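Local structure of lectin (6T0Q) at residues Val74-Asp77 with Asp78-Phe82; Ala104-Pro107 with Thr108-Phe112. The protein probably binds galactose-type sugars through calcium-dependent carbohydrate-binding modules, as expected of a secreted mushroom lectin. One frame throughout, in Å; residues are numbered along the deposited sequence.

Interaction 1 of 2, residues Val74-Asp77 with Asp78-Phe82; sequences VASD and DAHTF. With CA (calcium ion), chain F.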
loop_
_atom_site.group_PDB
_atom_site.type_symbol
_atom_site.label_atom_id
_atom_site.label_comp_id
_atom_site.label_asym_id
_atom_site.label_seq_id
_atom_site.Cartn_x
_atom_site.Cartn_y
_atom_site.Cartn_z
ATOM N N VAL A 74 -5.386 -27.960 -16.670
ATOM C CA VAL A 74 -6.425 -28.963 -16.440
ATOM C C VAL A 74 -7.254 -29.128 -17.711
ATOM O O VAL A 74 -7.501 -28.159 -18.439
ATOM C CB VAL A 74 -7.306 -28.597 -15.219
ATOM C CG1 VAL A 74 -7.921 -27.201 -15.373
ATOM C CG2 VAL A 74 -8.391 -29.655 -14.998
ATOM N N ALA A 75 -7.650 -30.368 -17.997
ATOM C CA ALA A 75 -8.497 -30.685 -19.138
ATOM C C ALA A 75 -9.555 -31.678 -18.688
ATOM O O ALA A 75 -9.365 -32.407 -17.711
ATOM C CB ALA A 75 -7.686 -31.272 -20.300
ATOM N N SER A 76 -10.664 -31.735 -19.425
ATOM C CA SER A 76 -11.762 -32.572 -18.962
ATOM C C SER A 76 -12.627 -33.017 -20.124
ATOM O O SER A 76 -12.780 -32.308 -21.115
ATOM C CB SER A 76 -12.642 -31.832 -17.940
ATOM O OG SER A 76 -13.140 -30.610 -18.489
ATOM N N ASP A 77 -13.248 -34.171 -19.951
ATOM C CA ASP A 77 -14.338 -34.606 -20.810
ATOM C C ASP A 77 -15.470 -34.984 -19.870
ATOM O O ASP A 77 -15.398 -36.031 -19.226
ATOM C CB ASP A 77 -13.895 -35.786 -21.681
ATOM C CG ASP A 77 -14.970 -36.249 -22.656
ATOM O OD1 ASP A 77 -16.106 -35.719 -22.610
ATOM O OD2 ASP A 77 -14.664 -37.142 -23.479
ATOM N N ASP A 78 -16.510 -34.142 -19.757
ATOM C CA ASP A 78 -16.754 -32.938 -20.559
ATOM C C ASP A 78 -16.357 -31.626 -19.886
ATOM O O ASP A 78 -15.975 -30.683 -20.561
ATOM C CB ASP A 78 -18.245 -32.834 -20.901
ATOM C CG ASP A 78 -18.703 -33.907 -21.853
ATOM O OD1 ASP A 78 -18.535 -33.701 -23.072
ATOM O OD2 ASP A 78 -19.216 -34.952 -21.387
ATOM N N ALA A 79 -16.487 -31.542 -18.562
ATOM C CA ALA A 79 -16.330 -30.258 -17.888
ATOM C C ALA A 79 -15.764 -30.486 -16.493
ATOM O O ALA A 79 -15.774 -31.607 -15.978
ATOM C CB ALA A 79 -17.671 -29.505 -17.816
ATOM N N HIS A 80 -15.286 -29.402 -15.870
ATOM C CA HIS A 80 -14.665 -29.505 -14.553
ATOM C C HIS A 80 -14.829 -28.210 -13.766
ATOM O O HIS A 80 -14.971 -27.120 -14.331
ATOM C CB HIS A 80 -13.169 -29.816 -14.660
ATOM C CG HIS A 80 -12.395 -28.753 -15.383
ATOM N ND1 HIS A 80 -12.103 -28.831 -16.728
ATOM C CD2 HIS A 80 -11.878 -27.576 -14.955
ATOM C CE1 HIS A 80 -11.428 -27.754 -17.093
ATOM N NE2 HIS A 80 -11.281 -26.975 -16.036
ATOM N N THR A 81 -14.762 -28.352 -12.441
ATOM C CA THR A 81 -14.572 -27.243 -11.513
ATOM C C THR A 81 -13.389 -27.582 -10.620
ATOM O O THR A 81 -13.349 -28.670 -10.042
ATOM C CB THR A 81 -15.825 -27.007 -10.657
ATOM O OG1 THR A 81 -16.956 -26.871 -11.521
ATOM C CG2 THR A 81 -15.675 -25.737 -9.818
ATOM N N PHE A 82 -12.441 -26.657 -10.498
ATOM C CA PHE A 82 -11.177 -26.903 -9.813
ATOM C C PHE A 82 -11.137 -26.118 -8.506
ATOM O O PHE A 82 -11.357 -24.899 -8.507
ATOM C CB PHE A 82 -10.002 -26.488 -10.707
ATOM C CG PHE A 82 -8.702 -27.167 -10.370
ATOM C CD1 PHE A 82 -7.994 -26.825 -9.227
ATOM C CD2 PHE A 82 -8.169 -28.132 -11.223
ATOM C CE1 PHE A 82 -6.781 -27.457 -8.925
ATOM C CE2 PHE A 82 -6.964 -28.764 -10.930
ATOM C CZ PHE A 82 -6.271 -28.432 -9.784
HETATM CA CA CA F . -18.128 -37.226 -22.190
HETATM O O HOH W 1 -18.831 -35.900 -24.469
#

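Interaction 2 of 2, residues Ala104-Pro107 with Thr108-Phe112; sequences ALQP and TWNLF. With NAG (2-acetamido-2-deoxy-beta-D-glucopyranose), chain E.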
loop_
_atom_site.group_PDB
_atom_site.type_symbol
_atom_site.label_atom_id
_atom_site.label_comp_id
_atom_site.label_asym_id
_atom_site.label_seq_id
_atom_site.Cartn_x
_atom_site.Cartn_y
_atom_site.Cartn_z
ATOM N N ALA A 104 -2.066 -19.392 -5.156
ATOM C CA ALA A 104 -1.195 -19.447 -3.986
ATOM C C ALA A 104 -1.456 -20.718 -3.180
ATOM O O ALA A 104 -2.558 -21.270 -3.190
ATOM C CB ALA A 104 -1.416 -18.224 -3.088
ATOM N N LEU A 105 -0.436 -21.173 -2.455
ATOM C CA LEU A 105 -0.506 -22.456 -1.765
ATOM C C LEU A 105 -0.205 -22.289 -0.282
ATOM O O LEU A 105 0.442 -21.326 0.138
ATOM C CB LEU A 105 0.479 -23.467 -2.368
ATOM C CG LEU A 105 0.186 -23.862 -3.817
ATOM C CD1 LEU A 105 1.234 -24.872 -4.283
ATOM C CD2 LEU A 105 -1.226 -24.439 -3.929
ATOM N N GLN A 106 -0.677 -23.257 0.502
ATOM C CA GLN A 106 -0.235 -23.402 1.878
ATOM C C GLN A 106 1.178 -23.982 1.909
ATOM O O GLN A 106 1.584 -24.699 0.991
ATOM C CB GLN A 106 -1.193 -24.307 2.654
ATOM C CG GLN A 106 -2.579 -23.696 2.846
ATOM C CD GLN A 106 -3.623 -24.721 3.238
ATOM O OE1 GLN A 106 -3.341 -25.921 3.329
ATOM N NE2 GLN A 106 -4.837 -24.256 3.466
ATOM N N PRO A 107 1.950 -23.690 2.959
ATOM C CA PRO A 107 3.371 -24.081 2.949
ATOM C C PRO A 107 3.639 -25.583 3.011
ATOM O O PRO A 107 4.611 -26.033 2.391
ATOM C CB PRO A 107 3.938 -23.361 4.182
ATOM C CG PRO A 107 2.739 -23.023 5.022
ATOM C CD PRO A 107 1.644 -22.750 4.049
ATOM N N THR A 108 2.850 -26.387 3.730
ATOM C CA THR A 108 3.261 -27.775 3.943
ATOM C C THR A 108 2.349 -28.834 3.323
ATOM O O THR A 108 2.819 -29.951 3.058
ATOM C CB THR A 108 3.401 -28.071 5.447
ATOM O OG1 THR A 108 2.126 -27.943 6.084
ATOM C CG2 THR A 108 4.383 -27.097 6.087
ATOM N N TRP A 109 1.068 -28.546 3.122
ATOM C CA TRP A 109 0.177 -29.481 2.446
ATOM C C TRP A 109 -0.907 -28.682 1.743
ATOM O O TRP A 109 -1.245 -27.573 2.167
ATOM C CB TRP A 109 -0.457 -30.504 3.410
ATOM C CG TRP A 109 -1.332 -29.897 4.496
ATOM C CD1 TRP A 109 -0.957 -29.609 5.780
ATOM C CD2 TRP A 109 -2.721 -29.534 4.398
ATOM N NE1 TRP A 109 -2.015 -29.074 6.475
ATOM C CE2 TRP A 109 -3.109 -29.019 5.654
ATOM C CE3 TRP A 109 -3.669 -29.582 3.366
ATOM C CZ2 TRP A 109 -4.405 -28.553 5.911
ATOM C CZ3 TRP A 109 -4.961 -29.113 3.621
ATOM C CH2 TRP A 109 -5.315 -28.610 4.888
ATOM N N ASN A 110 -1.450 -29.249 0.663
ATOM C CA ASN A 110 -2.497 -28.573 -0.095
ATOM C C ASN A 110 -3.510 -29.586 -0.607
ATOM O O ASN A 110 -3.133 -30.626 -1.160
ATOM C CB ASN A 110 -1.900 -27.768 -1.255
ATOM C CG ASN A 110 -1.088 -26.586 -0.769
ATOM O OD1 ASN A 110 -1.646 -25.548 -0.425
ATOM N ND2 ASN A 110 0.232 -26.747 -0.710
ATOM N N LEU A 111 -4.792 -29.275 -0.423
ATOM C CA LEU A 111 -5.880 -30.141 -0.862
ATOM C C LEU A 111 -6.375 -29.665 -2.223
ATOM O O LEU A 111 -6.942 -28.572 -2.339
ATOM C CB LEU A 111 -7.022 -30.146 0.150
ATOM C CG LEU A 111 -8.200 -31.000 -0.323
ATOM C CD1 LEU A 111 -7.826 -32.494 -0.313
ATOM C CD2 LEU A 111 -9.416 -30.731 0.542
ATOM N N PHE A 112 -6.175 -30.491 -3.250
ATOM C CA PHE A 112 -6.699 -30.211 -4.579
ATOM C C PHE A 112 -7.966 -31.032 -4.784
ATOM O O PHE A 112 -8.000 -32.221 -4.450
ATOM C CB PHE A 112 -5.650 -30.520 -5.647
ATOM C CG PHE A 112 -4.397 -29.700 -5.492
ATOM C CD1 PHE A 112 -3.368 -30.125 -4.657
ATOM C CD2 PHE A 112 -4.275 -28.476 -6.132
ATOM C CE1 PHE A 112 -2.227 -29.357 -4.481
ATOM C CE2 PHE A 112 -3.131 -27.700 -5.962
ATOM C CZ PHE A 112 -2.111 -28.141 -5.139
HETATM C C1 NAG E . -2.803 -33.484 4.530
HETATM C C2 NAG E . -3.866 -33.217 5.597
HETATM C C3 NAG E . -3.250 -32.517 6.813
HETATM C C4 NAG E . -2.049 -33.290 7.348
HETATM C C5 NAG E . -1.065 -33.550 6.205
HETATM C C6 NAG E . 0.110 -34.408 6.610
HETATM C C7 NAG E . -6.138 -32.960 4.715
HETATM C C8 NAG E . -7.156 -32.010 4.152
HETATM N N2 NAG E . -4.959 -32.429 5.050
HETATM O O3 NAG E . -4.255 -32.397 7.812
HETATM O O5 NAG E . -1.716 -34.225 5.111
HETATM O O6 NAG E . -0.257 -35.779 6.666
HETATM O O7 NAG E . -6.368 -34.157 4.846
#

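Interaction 1 of 2, residues Val74-Asp77 with Asp78-Phe82
The calcium site is built on a two-aspartate corner, D77-D78, joined by a cis peptide bond. The two carboxylates run side by side in the same direction, their planes 86° apart, and each gives the calcium ion one oxygen: D77 OD1 at 2.6 Å from the metal and D78 OD2 at 2.6 Å from it. A water 2.7 Å from the calcium ion donates a hydrogen bond to D78 OD1. N118, S123 and P124 complete the site; D77 OD2 turns instead to W184 NE1, and D78 OD2 also takes the backbone N-H of L119. The repulsion between the two carboxylates, D77 OD1 and D78 OD1 3.2 Å apart, is probably offset by the ion.

From this corner the chain doubles back between the two sheets of a beta sandwich, strand 74-76 and strand 79-82 running nearly antiparallel at 145°. D78 and A79 both face Q117, a classic beta bulge at the start of the return strand. Inside the sandwich, S76 OG meets H80 ND1 at 2.7 Å in a hydrogen bond at the edge of the imidazole. With chi1 of 61°, CG of H80 sits between its backbone N and carbonyl carbon, and the ring reaches V74. There CG2 of V74 stands over the ring centre in a CH-pi contact, 4.0 Å from the H80 centroid, while CG1 comes to 3.4 Å from H80 NE2. That nitrogen bonds to Q99 OE1, which with S76 fixes the ring's rotation. One step further in, V74 CG2 touches the edge of the F82 ring at CD2, 4.1 Å away.

Interaction 2 of 2, residues Ala104-Pro107 with Thr108-Phe112
N110 reaches back to Q106 across the tight connection that carries the chain from strand 98-104, in one sheet of the beta sandwich, to strand 109-118 in the other. From CB, the side chain is directed with CG anti to its own carbonyl carbon (chi1 -68°), and this lays the amide against the backbone of Q106. CG itself stands beside that backbone, and the amide's two ends grip it in a double hydrogen bond. OD1 accepts the N-H of Q106 at 2.7 Å from Q106 N, the donor lying in the carbonyl plane on a lone pair, with an N-H...O angle of 146°. ND2 gives a straighter bond, 157°, to Q106 O at 3.0 Å from ND2, though it is tilted from that carbonyl's plane. The side-chain amide thus pairs with one residue's N-H and C=O much as a neighbouring strand would. N85 ND2 also donates to OD1, and S67 OG to Q106 O, so the polar group is well held although it is buried. L105 crosses the amide at about a right angle, its CB 3.6 Å from N110 OD1, and its CD2 continues inward to F112 CZ at 4.0 Å.

W109 faces the other way, toward the surface. Its indole has the end of the Q106 side chain over one face, the amide nearly perpendicular to it, and a 2-acetamido-2-deoxy-beta-D-glucopyranose (NAG) over the opposite face, consistent with an N-glycan on N58, which begins an N-I-T sequon. The sugar carbons C1 and C3 lie over the pyrrole side, W109 CG to NAG C1 being 3.9 Å and W109 CD1 to NAG C3 3.8 Å. Over the six-membered ring comes the acetamido nitrogen, NAG N2, 3.6 Å from W109 CE3.

Both contacts sit where the chain passes between the two sheets of one beta sandwich, and strands 79-84 and 109-118, which carry their second segments, are neighbours in one sheet. Their centres lie about 21 Å apart, yet they meet in the core through F82 CE1 and F112 CD2, 3.9 Å from each other. Interaction 1 is the more buried: an ionic, metal-filled corner that grades inward into imidazole and apolar packing. Interaction 2 is partly exposed and has no ion; a side-chain amide holds its turn by neutral hydrogen bonds, while its outer face is sheltered by sugar. In sequence the two follow one another without overlap.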